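Local coordinates for protein nicastrin (Dictyostelium purpureum, PDB 4R12) that probably serves as an essential, possibly substrate-recruiting subunit of gamma-secretase, the complex that cleaves membrane proteins such as Notch receptors within the membrane, at residues L358-S363 and I438-G443; T426-V431 and I448-N453; Q332-L337 and T371-T376; S202-K207 and V254-W259; G233-S238 and E420-S425. All coordinates share one frame; numbering follows the deposited sequence.

Contact 1 of 5, residues L358-S363 and I438-G443; sequences LDQVAS and IDRIAG
The side chains of Gln360 and Arg440 cross at about a right angle, and the guanidinium takes the amide oxygen end-on with both of its terminal nitrogens. Arg440 NH1 lies 3.0 Å from Gln360 OE1, and Arg440 NH2 reaches the same Gln360 OE1 at 3.3 Å, the longer and more bent of the two bonds. OE1 sits at the edge of the guanidinium, close to its plane, but the amide itself is turned by 34° from that plane, so the two flat groups are not coplanar. A bend at chi3 (57°) in an otherwise extended arginine chain swings the head across to helix 352-362. Val361 meets the stem of the same chain: the two side chains run past each other in opposite directions, with Val361 CG2 4.1 Å from Arg440 CD. Val361 also packs on Ile433 and Thr436 of helix 427-441. An alanine in place of Arg440 would probably leave Gln360 OE1 without either donor and uncover one flank of Val361. A charged donor here meets a neutral acceptor, so this is a two-pronged hydrogen bond at the partly exposed side of the helix pair, not a salt bridge.

Contact 2 of 5, residues T426-V431 and I448-N453; sequences TLNDIV and ITIDKN
Apolar contact carries most of this junction, and Ile450 supplies it with two separate branches. Its CG2 methyl packs 3.9 Å from Val431 CG1, the side chains meeting at an oblique angle. Its CD1 methyl goes the other way along helix 427-441 and presses on the root of Asn428, 3.6 Å from Asn428 CB and 3.7 Å from Asn428 CG. The chi1 of Ile450 (62°) sets CG1 between the backbone N and the carbonyl carbon, and the extended chi2 then carries CD1 out to Asn428, whose side chain it crosses at about a right angle. The second kind of contact is a polar group against an aliphatic one: the straight chain of Lys452 passes the amide of Asn428, with Lys452 CE 3.9 Å from Asn428 ND2, a van der Waals approach at the exposed margin. Around them, Tyr432 and Ile455 also pack on Ile450. Capping is the third element, for Asp451 OD1 accepts from the backbone N of Phe454, while Asp451 N donates to Ser250 OG of helix 234-252. The arrangement is that of two successive helices joined by a loop that runs back along the first, the second starting at an aspartate N-cap.

Contact 3 of 5, residues Q332-L337 and T371-T376; sequences QLDKNL and TFKPTT
An Asx turn at Asp334 faces strand 370-374, and Asp334 and Lys373 make the close part of the contact. Strand 339-347 lies between, pairing with both 332-334 and 370-374, so the side chains reach over it. Lys373, extended beyond CG, brings NZ to 2.5 Å from Asp334 OD2 in a very short, hydrogen-bonded salt bridge. The other oxygen faces its own chain: Asp334 OD1 accepts from Asn336 N at 2.8 Å and, by its syn lone pair, from Asn336 ND2 at 3.2 Å. Both oxygens are therefore engaged; chi1 (-176°) puts CG opposite the backbone N and sends the carboxylate across to Lys373. An asparagine in place of Asp334 would probably leave the ammonium of Lys373 without its counter-charge, even if the turn survived. The looser side is apolar and lies at the surface, where exposed Leu337 crosses Thr371 at about a right angle, Leu337 CD1 resting 3.9 Å from Thr371 CG2. The same methyl comes no nearer than 4.4 Å to Lys373 CE. Lys373 NZ has further polar company in a weak bond to Ser341 OG and in a water, which accepts from Lys373 NZ at 3.2 Å and donates to Gln332 O.

Contact 4 of 5, residues S202-K207 and V254-W259; sequences SSFSSK and VDRSSW
A cation-pi stack joins Phe204, which follows Ser203, to Arg256 in the loop between helix 234-252 and strand 262-268. The guanidinium lies almost flat on one face of the ring, with the planes 20° apart and Arg256 CZ 4.0 Å from the ring centroid. It is displaced toward the root of the phenylalanine: Arg256 NE is 3.4 Å from Phe204 CB, and Arg256 CZ is 3.6 Å from Phe204 CG, while NH1 hangs over the rim. A bend at chi3 (-60°) followed by a turn at chi4 (-84°) lays the head over the ring. Next, Arg256 NH1 donates to Leu251 O of helix 234-252, which probably helps to hold the guanidinium in its rotation. Ile248, Leu251, Ala252 and Phe265 pack around Phe204. The stem of Arg256 lies on Trp259, its CB 3.9 Å above the middle of the indole. Two turns flank the pair in the backbone: an ST turn at Ser203, whose OG accepts from Ser205 N, and an Asx turn at Asp255, whose OD1 takes both Ser257 N and Ser257 OG. A water in the guanidinium plane accepts from Arg256 NH2 at 3.0 Å and donates weakly to Phe204 O.

Contact 5 of 5, residues G233-S238 and E420-S425; sequences GADQSS and ENVLGS
The start of helix 234-252, in the large lobe with its zinc-exopeptidase-like fold, is met here by the loop that leads into helix 427-441. Val422 makes most of the contact. Its CG1 methyl fits against the first turn of the helix, 3.5 Å from the backbone N of Asp235, 3.8 Å from Ala234 CB and 3.7 Å from Asp235 CB. With chi1 at -75°, CG1 stands beside its own backbone N and is directed at the helix, while CG2 grazes Ala234 CB at 4.0 Å. Beside it lies Asn421, whose ND2 comes to 4.1 Å from Asp235 CB, a packing contact.

The polar ends find their partners outside the two segments, which suits a place where all four touching residues are buried. Asp417 ties the two sides together: its OD1 accepts from Asp235 N and from Asn421 ND2, and its OD2 from Gln236 N. An acidic side chain at the amino end of a helix probably gains from the helix dipole. Asp235 OD1 in turn accepts from the backbone N of Gly329, and Arg330 NH1 donates to Asn421 O. Tyr459 of helix 452-463 packs on Val422. Inside the first turn the helix is wound wide, in a pi-type turn, behind Gly233 at the N-cap. Gly233 O accepts from both Ser237 N and Ser238 N, each at 2.9 Å, and the two donors come from opposite faces of its carbonyl plane.

The five contacts differ in burial and in chemistry. Contact 5, the most central, is wholly buried and mainly apolar, with the side chains of Asp235 and Asn421 bonded to residues beyond its segments; contact 3, at the surface, relies on a salt bridge and a water. Contacts 1, 2 and 4 are partly buried: an arginine grips an amide in contact 1, methyls dominate contact 2, and a guanidinium stacks on a ring in contact 4. Helix 427-441 serves contacts 1 and 2, and the loop of contact 5 leads to it. Phe372 packs contact 3 against contact 1, Trp259 NE1 probably hydrogen-bonds to Asp439 OD1, joining contacts 1 and 4, and Ile448 touches Val254 between contacts 2 and 4.

Contact 1 of 5, residues L358-S363 and I438-G443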
# COMPACT_ATOMS: atom_id res chain seq x y z
N LEU A 358 -20.79 7.42 15.92
CA LEU A 358 -20.09 6.14 15.77
C LEU A 358 -20.40 5.19 16.92
O LEU A 358 -20.71 4.02 16.68
CB LEU A 358 -18.58 6.34 15.67
CG LEU A 358 -17.96 6.49 14.29
CD1 LEU A 358 -16.48 6.77 14.42
CD2 LEU A 358 -18.17 5.23 13.46
N ASP A 359 -20.31 5.69 18.15
CA ASP A 359 -20.67 4.93 19.36
C ASP A 359 -22.09 4.39 19.31
O ASP A 359 -22.35 3.23 19.64
CB ASP A 359 -20.54 5.80 20.62
CG ASP A 359 -19.10 6.19 20.94
OD1 ASP A 359 -18.16 5.52 20.45
OD2 ASP A 359 -18.91 7.17 21.70
N GLN A 360 -23.02 5.26 18.92
CA GLN A 360 -24.43 4.90 18.81
C GLN A 360 -24.65 3.77 17.81
O GLN A 360 -25.33 2.80 18.11
CB GLN A 360 -25.26 6.12 18.41
CG GLN A 360 -25.37 7.19 19.50
CD GLN A 360 -25.92 8.49 18.96
OE1 GLN A 360 -26.64 8.51 17.96
NE2 GLN A 360 -25.57 9.60 19.61
N VAL A 361 -24.08 3.92 16.61
CA VAL A 361 -24.27 2.90 15.60
C VAL A 361 -23.71 1.56 16.07
O VAL A 361 -24.35 0.53 15.92
CB VAL A 361 -23.61 3.30 14.27
CG1 VAL A 361 -23.76 2.17 13.25
CG2 VAL A 361 -24.26 4.55 13.73
N ALA A 362 -22.52 1.58 16.68
CA ALA A 362 -21.89 0.36 17.20
C ALA A 362 -22.72 -0.34 18.27
O ALA A 362 -22.59 -1.56 18.46
CB ALA A 362 -20.49 0.69 17.76
N SER A 363 -23.56 0.41 18.97
CA SER A 363 -24.40 -0.13 20.04
C SER A 363 -25.82 -0.40 19.59
O SER A 363 -26.64 -0.84 20.39
CB SER A 363 -24.45 0.85 21.25
OG SER A 363 -23.16 1.13 21.75
N ILE A 438 -21.82 6.60 8.04
CA ILE A 438 -21.70 7.54 6.94
C ILE A 438 -23.06 8.02 6.47
O ILE A 438 -23.26 9.22 6.24
CB ILE A 438 -20.91 6.91 5.77
CG1 ILE A 438 -19.43 6.80 6.17
CG2 ILE A 438 -21.08 7.73 4.48
CD1 ILE A 438 -18.63 5.84 5.32
N ASP A 439 -24.01 7.10 6.35
CA ASP A 439 -25.38 7.46 5.97
C ASP A 439 -25.98 8.46 6.97
O ASP A 439 -26.59 9.45 6.58
CB ASP A 439 -26.25 6.21 5.87
CG ASP A 439 -27.70 6.53 5.50
OD1 ASP A 439 -27.98 6.77 4.30
OD2 ASP A 439 -28.56 6.55 6.41
N ARG A 440 -25.78 8.22 8.26
CA ARG A 440 -26.33 9.12 9.27
C ARG A 440 -25.69 10.51 9.21
O ARG A 440 -26.41 11.52 9.20
CB ARG A 440 -26.18 8.52 10.67
CG ARG A 440 -27.12 7.35 10.91
CD ARG A 440 -27.23 7.01 12.40
NE ARG A 440 -27.68 8.17 13.18
CZ ARG A 440 -27.57 8.28 14.50
NH1 ARG A 440 -27.03 7.31 15.23
NH2 ARG A 440 -28.01 9.38 15.11
N ILE A 441 -24.36 10.60 9.14
CA ILE A 441 -23.77 11.94 9.15
C ILE A 441 -23.93 12.63 7.80
O ILE A 441 -23.74 13.84 7.70
CB ILE A 441 -22.27 11.95 9.54
CG1 ILE A 441 -21.43 11.21 8.50
CG2 ILE A 441 -22.06 11.39 10.95
CD1 ILE A 441 -19.95 11.40 8.73
N ALA A 442 -24.29 11.88 6.76
CA ALA A 442 -24.60 12.51 5.47
C ALA A 442 -26.04 13.02 5.46
O ALA A 442 -26.47 13.66 4.50
CB ALA A 442 -24.37 11.53 4.31
N GLY A 443 -26.78 12.74 6.53
CA GLY A 443 -28.14 13.23 6.67
C GLY A 443 -29.24 12.22 6.37
O GLY A 443 -30.41 12.59 6.29

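Contact 2 of 5, residues T426-V431 and I448-N453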
# COMPACT_ATOMS: atom_id res chain seq x y z
N THR A 426 -14.65 -9.90 11.91
CA THR A 426 -15.13 -8.56 12.26
C THR A 426 -15.56 -7.73 11.05
O THR A 426 -16.14 -6.66 11.21
CB THR A 426 -14.05 -7.72 13.03
OG1 THR A 426 -12.90 -7.52 12.20
CG2 THR A 426 -13.63 -8.40 14.34
N LEU A 427 -15.27 -8.22 9.84
CA LEU A 427 -15.46 -7.40 8.65
C LEU A 427 -16.92 -6.98 8.41
O LEU A 427 -17.19 -5.80 8.15
CB LEU A 427 -14.91 -8.13 7.41
CG LEU A 427 -14.99 -7.41 6.08
CD1 LEU A 427 -14.33 -6.05 6.15
CD2 LEU A 427 -14.30 -8.29 5.02
N ASN A 428 -17.86 -7.92 8.50
CA ASN A 428 -19.27 -7.59 8.27
C ASN A 428 -19.76 -6.48 9.21
O ASN A 428 -20.37 -5.50 8.76
CB ASN A 428 -20.13 -8.84 8.46
CG ASN A 428 -20.02 -9.83 7.29
OD1 ASN A 428 -19.31 -9.58 6.31
ND2 ASN A 428 -20.72 -10.95 7.39
N ASP A 429 -19.47 -6.64 10.50
CA ASP A 429 -19.82 -5.64 11.51
C ASP A 429 -19.21 -4.27 11.19
O ASP A 429 -19.91 -3.26 11.25
CB ASP A 429 -19.38 -6.11 12.90
CG ASP A 429 -20.42 -7.01 13.56
OD1 ASP A 429 -21.55 -7.08 13.03
OD2 ASP A 429 -20.11 -7.62 14.60
N ILE A 430 -17.92 -4.24 10.84
CA ILE A 430 -17.28 -2.97 10.54
C ILE A 430 -17.90 -2.32 9.29
O ILE A 430 -18.17 -1.11 9.28
CB ILE A 430 -15.74 -3.16 10.38
CG1 ILE A 430 -15.14 -3.56 11.74
CG2 ILE A 430 -15.07 -1.89 9.85
CD1 ILE A 430 -13.65 -3.97 11.70
N VAL A 431 -18.17 -3.12 8.24
CA VAL A 431 -18.82 -2.57 7.05
C VAL A 431 -20.21 -2.03 7.39
O VAL A 431 -20.59 -0.92 6.98
CB VAL A 431 -18.93 -3.61 5.92
CG1 VAL A 431 -19.70 -3.03 4.72
CG2 VAL A 431 -17.53 -4.05 5.48
N ILE A 448 -29.39 -0.06 6.42
CA ILE A 448 -28.33 -0.61 5.58
C ILE A 448 -28.36 -2.12 5.52
O ILE A 448 -28.41 -2.79 6.56
CB ILE A 448 -26.94 -0.20 6.09
CG1 ILE A 448 -26.76 1.33 6.08
CG2 ILE A 448 -25.85 -0.93 5.29
CD1 ILE A 448 -26.82 1.94 4.73
N THR A 449 -28.33 -2.67 4.31
CA THR A 449 -28.05 -4.10 4.13
C THR A 449 -26.66 -4.20 3.52
O THR A 449 -26.42 -3.66 2.44
CB THR A 449 -29.08 -4.77 3.20
OG1 THR A 449 -30.39 -4.68 3.79
CG2 THR A 449 -28.74 -6.24 2.96
N ILE A 450 -25.72 -4.85 4.21
CA ILE A 450 -24.38 -4.96 3.61
C ILE A 450 -24.39 -5.97 2.47
O ILE A 450 -25.16 -6.92 2.47
CB ILE A 450 -23.29 -5.33 4.63
CG1 ILE A 450 -23.56 -6.71 5.25
CG2 ILE A 450 -23.22 -4.28 5.73
CD1 ILE A 450 -22.40 -7.20 6.12
N ASP A 451 -23.53 -5.76 1.49
CA ASP A 451 -23.49 -6.65 0.34
C ASP A 451 -22.51 -7.78 0.65
O ASP A 451 -21.31 -7.67 0.37
CB ASP A 451 -23.10 -5.86 -0.91
CG ASP A 451 -23.25 -6.68 -2.19
OD1 ASP A 451 -23.11 -7.92 -2.12
OD2 ASP A 451 -23.48 -6.08 -3.25
N LYS A 452 -23.03 -8.87 1.20
CA LYS A 452 -22.19 -9.97 1.66
C LYS A 452 -21.57 -10.72 0.49
O LYS A 452 -20.46 -11.20 0.61
CB LYS A 452 -22.99 -10.93 2.54
CG LYS A 452 -23.32 -10.35 3.92
CD LYS A 452 -24.06 -11.35 4.79
CE LYS A 452 -24.39 -10.74 6.16
NZ LYS A 452 -25.17 -11.67 7.00
N ASN A 453 -22.28 -10.81 -0.63
CA ASN A 453 -21.73 -11.49 -1.80
C ASN A 453 -20.45 -10.77 -2.24
O ASN A 453 -19.42 -11.40 -2.51
CB ASN A 453 -22.74 -11.53 -2.96
CG ASN A 453 -22.22 -12.33 -4.16
OD1 ASN A 453 -22.29 -13.57 -4.17
ND2 ASN A 453 -21.71 -11.64 -5.17

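Contact 3 of 5, residues Q332-L337 and T371-T376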
# COMPACT_ATOMS: atom_id res chain seq x y z
N GLN A 332 -9.10 -5.34 19.00
CA GLN A 332 -8.68 -6.04 20.22
C GLN A 332 -9.86 -6.53 21.05
O GLN A 332 -10.75 -5.76 21.38
CB GLN A 332 -7.84 -5.11 21.10
CG GLN A 332 -6.59 -4.61 20.44
CD GLN A 332 -5.62 -5.73 20.17
OE1 GLN A 332 -4.83 -6.12 21.04
NE2 GLN A 332 -5.67 -6.27 18.95
N LEU A 333 -9.84 -7.81 21.43
CA LEU A 333 -10.89 -8.36 22.27
C LEU A 333 -10.91 -7.72 23.66
O LEU A 333 -9.90 -7.68 24.35
CB LEU A 333 -10.71 -9.87 22.39
CG LEU A 333 -11.76 -10.59 23.23
CD1 LEU A 333 -13.17 -10.31 22.71
CD2 LEU A 333 -11.46 -12.08 23.21
N ASP A 334 -12.06 -7.20 24.05
CA ASP A 334 -12.26 -6.69 25.42
C ASP A 334 -13.00 -7.77 26.20
O ASP A 334 -14.14 -8.10 25.87
CB ASP A 334 -13.04 -5.37 25.40
CG ASP A 334 -13.19 -4.73 26.79
OD1 ASP A 334 -13.20 -5.45 27.82
OD2 ASP A 334 -13.32 -3.49 26.86
N LYS A 335 -12.35 -8.33 27.22
CA LYS A 335 -12.95 -9.43 27.98
C LYS A 335 -14.20 -9.01 28.74
O LYS A 335 -15.09 -9.82 28.98
CB LYS A 335 -11.93 -10.05 28.94
CG LYS A 335 -11.07 -11.15 28.32
CD LYS A 335 -10.62 -12.17 29.37
CE LYS A 335 -9.13 -12.04 29.70
NZ LYS A 335 -8.70 -13.01 30.75
N ASN A 336 -14.27 -7.74 29.13
CA ASN A 336 -15.46 -7.20 29.79
C ASN A 336 -16.68 -7.28 28.90
O ASN A 336 -17.65 -7.99 29.20
CB ASN A 336 -15.25 -5.74 30.20
CG ASN A 336 -14.26 -5.58 31.32
OD1 ASN A 336 -14.54 -5.94 32.47
ND2 ASN A 336 -13.10 -5.00 31.02
N LEU A 337 -16.62 -6.55 27.80
CA LEU A 337 -17.78 -6.33 26.95
C LEU A 337 -18.05 -7.51 26.02
O LEU A 337 -19.14 -7.64 25.47
CB LEU A 337 -17.58 -5.05 26.13
CG LEU A 337 -16.95 -3.90 26.92
CD1 LEU A 337 -16.50 -2.76 25.99
CD2 LEU A 337 -17.89 -3.38 28.01
N THR A 371 -16.84 -2.38 19.40
CA THR A 371 -17.05 -1.25 20.28
C THR A 371 -15.94 -0.23 20.03
O THR A 371 -14.84 -0.59 19.58
CB THR A 371 -17.08 -1.68 21.77
OG1 THR A 371 -17.50 -0.58 22.59
CG2 THR A 371 -15.70 -2.14 22.24
N PHE A 372 -16.22 1.05 20.29
CA PHE A 372 -15.23 2.10 20.09
C PHE A 372 -14.71 2.65 21.41
O PHE A 372 -15.47 2.86 22.37
CB PHE A 372 -15.81 3.23 19.24
CG PHE A 372 -16.08 2.85 17.81
CD1 PHE A 372 -15.04 2.69 16.91
CD2 PHE A 372 -17.38 2.65 17.37
CE1 PHE A 372 -15.27 2.33 15.58
CE2 PHE A 372 -17.63 2.30 16.05
CZ PHE A 372 -16.58 2.14 15.15
N LYS A 373 -13.40 2.88 21.46
CA LYS A 373 -12.76 3.47 22.62
C LYS A 373 -11.95 4.70 22.23
O LYS A 373 -11.44 4.79 21.11
CB LYS A 373 -11.85 2.45 23.31
CG LYS A 373 -12.62 1.45 24.15
CD LYS A 373 -11.74 0.30 24.61
CE LYS A 373 -12.61 -0.82 25.18
NZ LYS A 373 -11.80 -1.98 25.63
N PRO A 374 -11.81 5.64 23.16
CA PRO A 374 -10.91 6.76 22.89
C PRO A 374 -9.45 6.33 23.03
O PRO A 374 -9.14 5.37 23.74
CB PRO A 374 -11.29 7.79 23.97
CG PRO A 374 -11.86 6.97 25.08
CD PRO A 374 -12.57 5.83 24.41
N THR A 375 -8.56 7.04 22.35
CA THR A 375 -7.14 6.86 22.58
C THR A 375 -6.69 7.60 23.85
O THR A 375 -7.39 8.51 24.32
CB THR A 375 -6.31 7.33 21.37
OG1 THR A 375 -4.94 7.03 21.59
CG2 THR A 375 -6.48 8.84 21.13
N THR A 376 -5.55 7.20 24.41
CA THR A 376 -4.95 7.88 25.57
C THR A 376 -3.77 8.73 25.11
O THR A 376 -3.15 9.47 25.89
CB THR A 376 -4.48 6.86 26.63
OG1 THR A 376 -3.50 5.98 26.07
CG2 THR A 376 -5.66 6.04 27.14
O HOH W 1 -9.96 -3.86 23.85

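Contact 4 of 5, residues S202-K207 and V254-W259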
# COMPACT_ATOMS: atom_id res chain seq x y z
N SER A 202 -13.91 9.39 -5.47
CA SER A 202 -15.20 9.07 -6.05
C SER A 202 -16.32 9.68 -5.24
O SER A 202 -16.22 9.82 -4.03
CB SER A 202 -15.40 7.55 -6.12
OG SER A 202 -16.67 7.23 -6.67
N SER A 203 -17.40 10.02 -5.95
CA SER A 203 -18.65 10.45 -5.35
C SER A 203 -19.81 9.80 -6.10
O SER A 203 -19.71 9.59 -7.31
CB SER A 203 -18.76 11.98 -5.39
OG SER A 203 -20.08 12.39 -5.07
N PHE A 204 -20.88 9.45 -5.40
CA PHE A 204 -22.09 8.95 -6.05
C PHE A 204 -22.80 10.05 -6.85
O PHE A 204 -23.57 9.74 -7.76
CB PHE A 204 -23.07 8.36 -5.03
CG PHE A 204 -22.71 6.99 -4.54
CD1 PHE A 204 -22.86 5.87 -5.36
CD2 PHE A 204 -22.23 6.80 -3.25
CE1 PHE A 204 -22.53 4.60 -4.91
CE2 PHE A 204 -21.90 5.52 -2.78
CZ PHE A 204 -22.06 4.42 -3.61
N SER A 205 -22.58 11.32 -6.50
CA SER A 205 -23.21 12.42 -7.24
C SER A 205 -22.56 12.55 -8.60
O SER A 205 -21.34 12.49 -8.70
CB SER A 205 -23.10 13.76 -6.48
OG SER A 205 -23.63 13.66 -5.17
N SER A 206 -23.36 12.74 -9.64
CA SER A 206 -22.83 12.86 -11.00
C SER A 206 -22.01 14.15 -11.10
O SER A 206 -21.02 14.24 -11.82
CB SER A 206 -23.96 12.85 -12.04
OG SER A 206 -24.77 14.00 -11.94
N LYS A 207 -22.43 15.15 -10.34
CA LYS A 207 -21.63 16.34 -10.18
C LYS A 207 -21.82 16.84 -8.75
O LYS A 207 -22.94 16.90 -8.24
CB LYS A 207 -22.00 17.41 -11.21
CG LYS A 207 -21.21 18.71 -11.10
CD LYS A 207 -21.73 19.74 -12.11
CE LYS A 207 -21.30 21.16 -11.75
NZ LYS A 207 -19.85 21.39 -11.96
N VAL A 254 -28.57 1.96 -1.33
CA VAL A 254 -29.55 2.69 -0.52
C VAL A 254 -30.07 3.94 -1.22
O VAL A 254 -29.45 4.44 -2.16
CB VAL A 254 -28.99 3.12 0.86
CG1 VAL A 254 -28.39 1.94 1.59
CG2 VAL A 254 -27.98 4.25 0.71
N ASP A 255 -31.21 4.45 -0.75
CA ASP A 255 -31.77 5.69 -1.27
C ASP A 255 -31.07 6.88 -0.62
O ASP A 255 -31.34 7.23 0.53
CB ASP A 255 -33.29 5.73 -1.01
CG ASP A 255 -33.95 7.02 -1.50
OD1 ASP A 255 -33.26 7.89 -2.07
OD2 ASP A 255 -35.18 7.15 -1.30
N ARG A 256 -30.18 7.51 -1.38
CA ARG A 256 -29.37 8.60 -0.86
C ARG A 256 -30.02 9.97 -1.09
O ARG A 256 -29.37 11.00 -0.91
CB ARG A 256 -27.97 8.56 -1.49
CG ARG A 256 -27.25 7.23 -1.32
CD ARG A 256 -25.87 7.24 -2.01
NE ARG A 256 -25.98 7.49 -3.45
CZ ARG A 256 -26.23 6.54 -4.34
NH1 ARG A 256 -26.38 5.28 -3.95
NH2 ARG A 256 -26.34 6.84 -5.63
N SER A 257 -31.29 9.99 -1.48
CA SER A 257 -31.95 11.27 -1.77
C SER A 257 -32.10 12.14 -0.52
O SER A 257 -32.25 13.35 -0.62
CB SER A 257 -33.33 11.04 -2.43
OG SER A 257 -34.19 10.30 -1.59
N SER A 258 -32.01 11.53 0.66
CA SER A 258 -32.14 12.29 1.91
C SER A 258 -30.85 12.98 2.34
O SER A 258 -30.86 13.81 3.25
CB SER A 258 -32.62 11.37 3.03
OG SER A 258 -31.83 10.19 3.08
N TRP A 259 -29.72 12.64 1.72
CA TRP A 259 -28.44 13.20 2.12
C TRP A 259 -28.36 14.71 1.85
O TRP A 259 -28.63 15.16 0.74
CB TRP A 259 -27.28 12.49 1.41
CG TRP A 259 -27.09 11.05 1.80
CD1 TRP A 259 -27.90 10.29 2.58
CD2 TRP A 259 -25.99 10.21 1.43
NE1 TRP A 259 -27.38 9.02 2.72
CE2 TRP A 259 -26.21 8.95 2.01
CE3 TRP A 259 -24.85 10.40 0.65
CZ2 TRP A 259 -25.33 7.89 1.85
CZ3 TRP A 259 -23.97 9.35 0.49
CH2 TRP A 259 -24.22 8.10 1.09
O HOH W 2 -26.23 9.81 -6.28

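Contact 5 of 5, residues G233-S238 and E420-S425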
# COMPACT_ATOMS: atom_id res chain seq x y z
N GLY A 233 -0.02 -6.48 3.01
CA GLY A 233 -0.34 -5.50 4.06
C GLY A 233 -1.79 -5.58 4.53
O GLY A 233 -2.52 -4.59 4.45
N ALA A 234 -2.20 -6.75 5.00
CA ALA A 234 -3.59 -6.98 5.35
C ALA A 234 -4.07 -5.97 6.41
O ALA A 234 -5.00 -5.21 6.15
CB ALA A 234 -3.78 -8.42 5.84
N ASP A 235 -3.40 -5.90 7.56
CA ASP A 235 -3.83 -4.90 8.55
C ASP A 235 -3.32 -3.51 8.20
O ASP A 235 -4.00 -2.52 8.46
CB ASP A 235 -3.39 -5.28 9.97
CG ASP A 235 -4.26 -4.61 11.04
OD1 ASP A 235 -5.46 -4.39 10.76
OD2 ASP A 235 -3.74 -4.28 12.13
N GLN A 236 -2.12 -3.43 7.63
CA GLN A 236 -1.55 -2.15 7.25
C GLN A 236 -2.50 -1.31 6.40
O GLN A 236 -2.71 -0.12 6.67
CB GLN A 236 -0.23 -2.35 6.50
CG GLN A 236 0.43 -1.05 6.08
CD GLN A 236 1.76 -1.29 5.39
OE1 GLN A 236 1.93 -2.28 4.67
NE2 GLN A 236 2.72 -0.39 5.59
N SER A 237 -3.07 -1.92 5.37
CA SER A 237 -3.94 -1.20 4.44
C SER A 237 -5.14 -2.00 3.91
O SER A 237 -6.26 -1.48 3.86
CB SER A 237 -3.13 -0.73 3.22
OG SER A 237 -2.04 0.11 3.58
N SER A 238 -4.91 -3.22 3.45
CA SER A 238 -5.86 -3.84 2.54
C SER A 238 -7.14 -4.32 3.23
O SER A 238 -8.20 -4.38 2.58
CB SER A 238 -5.18 -4.97 1.76
OG SER A 238 -4.77 -6.02 2.61
N GLU A 420 -4.08 -14.27 7.59
CA GLU A 420 -4.07 -14.83 8.94
C GLU A 420 -3.69 -13.80 10.01
O GLU A 420 -3.73 -14.09 11.21
CB GLU A 420 -3.12 -16.02 9.00
CG GLU A 420 -3.67 -17.20 8.21
CD GLU A 420 -2.83 -18.45 8.34
OE1 GLU A 420 -1.72 -18.37 8.91
OE2 GLU A 420 -3.29 -19.51 7.87
N ASN A 421 -3.36 -12.60 9.58
CA ASN A 421 -2.99 -11.54 10.50
C ASN A 421 -4.17 -10.62 10.82
O ASN A 421 -4.03 -9.69 11.60
CB ASN A 421 -1.82 -10.71 9.94
CG ASN A 421 -1.18 -9.78 10.97
OD1 ASN A 421 -0.91 -10.18 12.10
ND2 ASN A 421 -0.94 -8.53 10.58
N VAL A 422 -5.32 -10.85 10.20
CA VAL A 422 -6.47 -9.97 10.43
C VAL A 422 -7.70 -10.79 10.81
O VAL A 422 -7.71 -12.00 10.62
CB VAL A 422 -6.81 -9.11 9.20
CG1 VAL A 422 -5.79 -7.96 9.05
CG2 VAL A 422 -6.85 -9.97 7.93
N LEU A 423 -8.71 -10.12 11.36
CA LEU A 423 -9.91 -10.79 11.85
C LEU A 423 -11.07 -10.70 10.86
O LEU A 423 -11.94 -9.82 10.98
CB LEU A 423 -10.34 -10.20 13.21
CG LEU A 423 -9.39 -10.45 14.39
CD1 LEU A 423 -9.90 -9.74 15.66
CD2 LEU A 423 -9.22 -11.94 14.63
N GLY A 424 -11.10 -11.61 9.90
CA GLY A 424 -12.20 -11.67 8.95
C GLY A 424 -13.57 -11.67 9.62
O GLY A 424 -14.54 -11.14 9.08
N SER A 425 -13.66 -12.26 10.81
CA SER A 425 -14.93 -12.32 11.52
C SER A 425 -15.48 -10.94 11.94
O SER A 425 -16.67 -10.83 12.28
CB SER A 425 -14.80 -13.22 12.75
OG SER A 425 -13.90 -12.66 13.69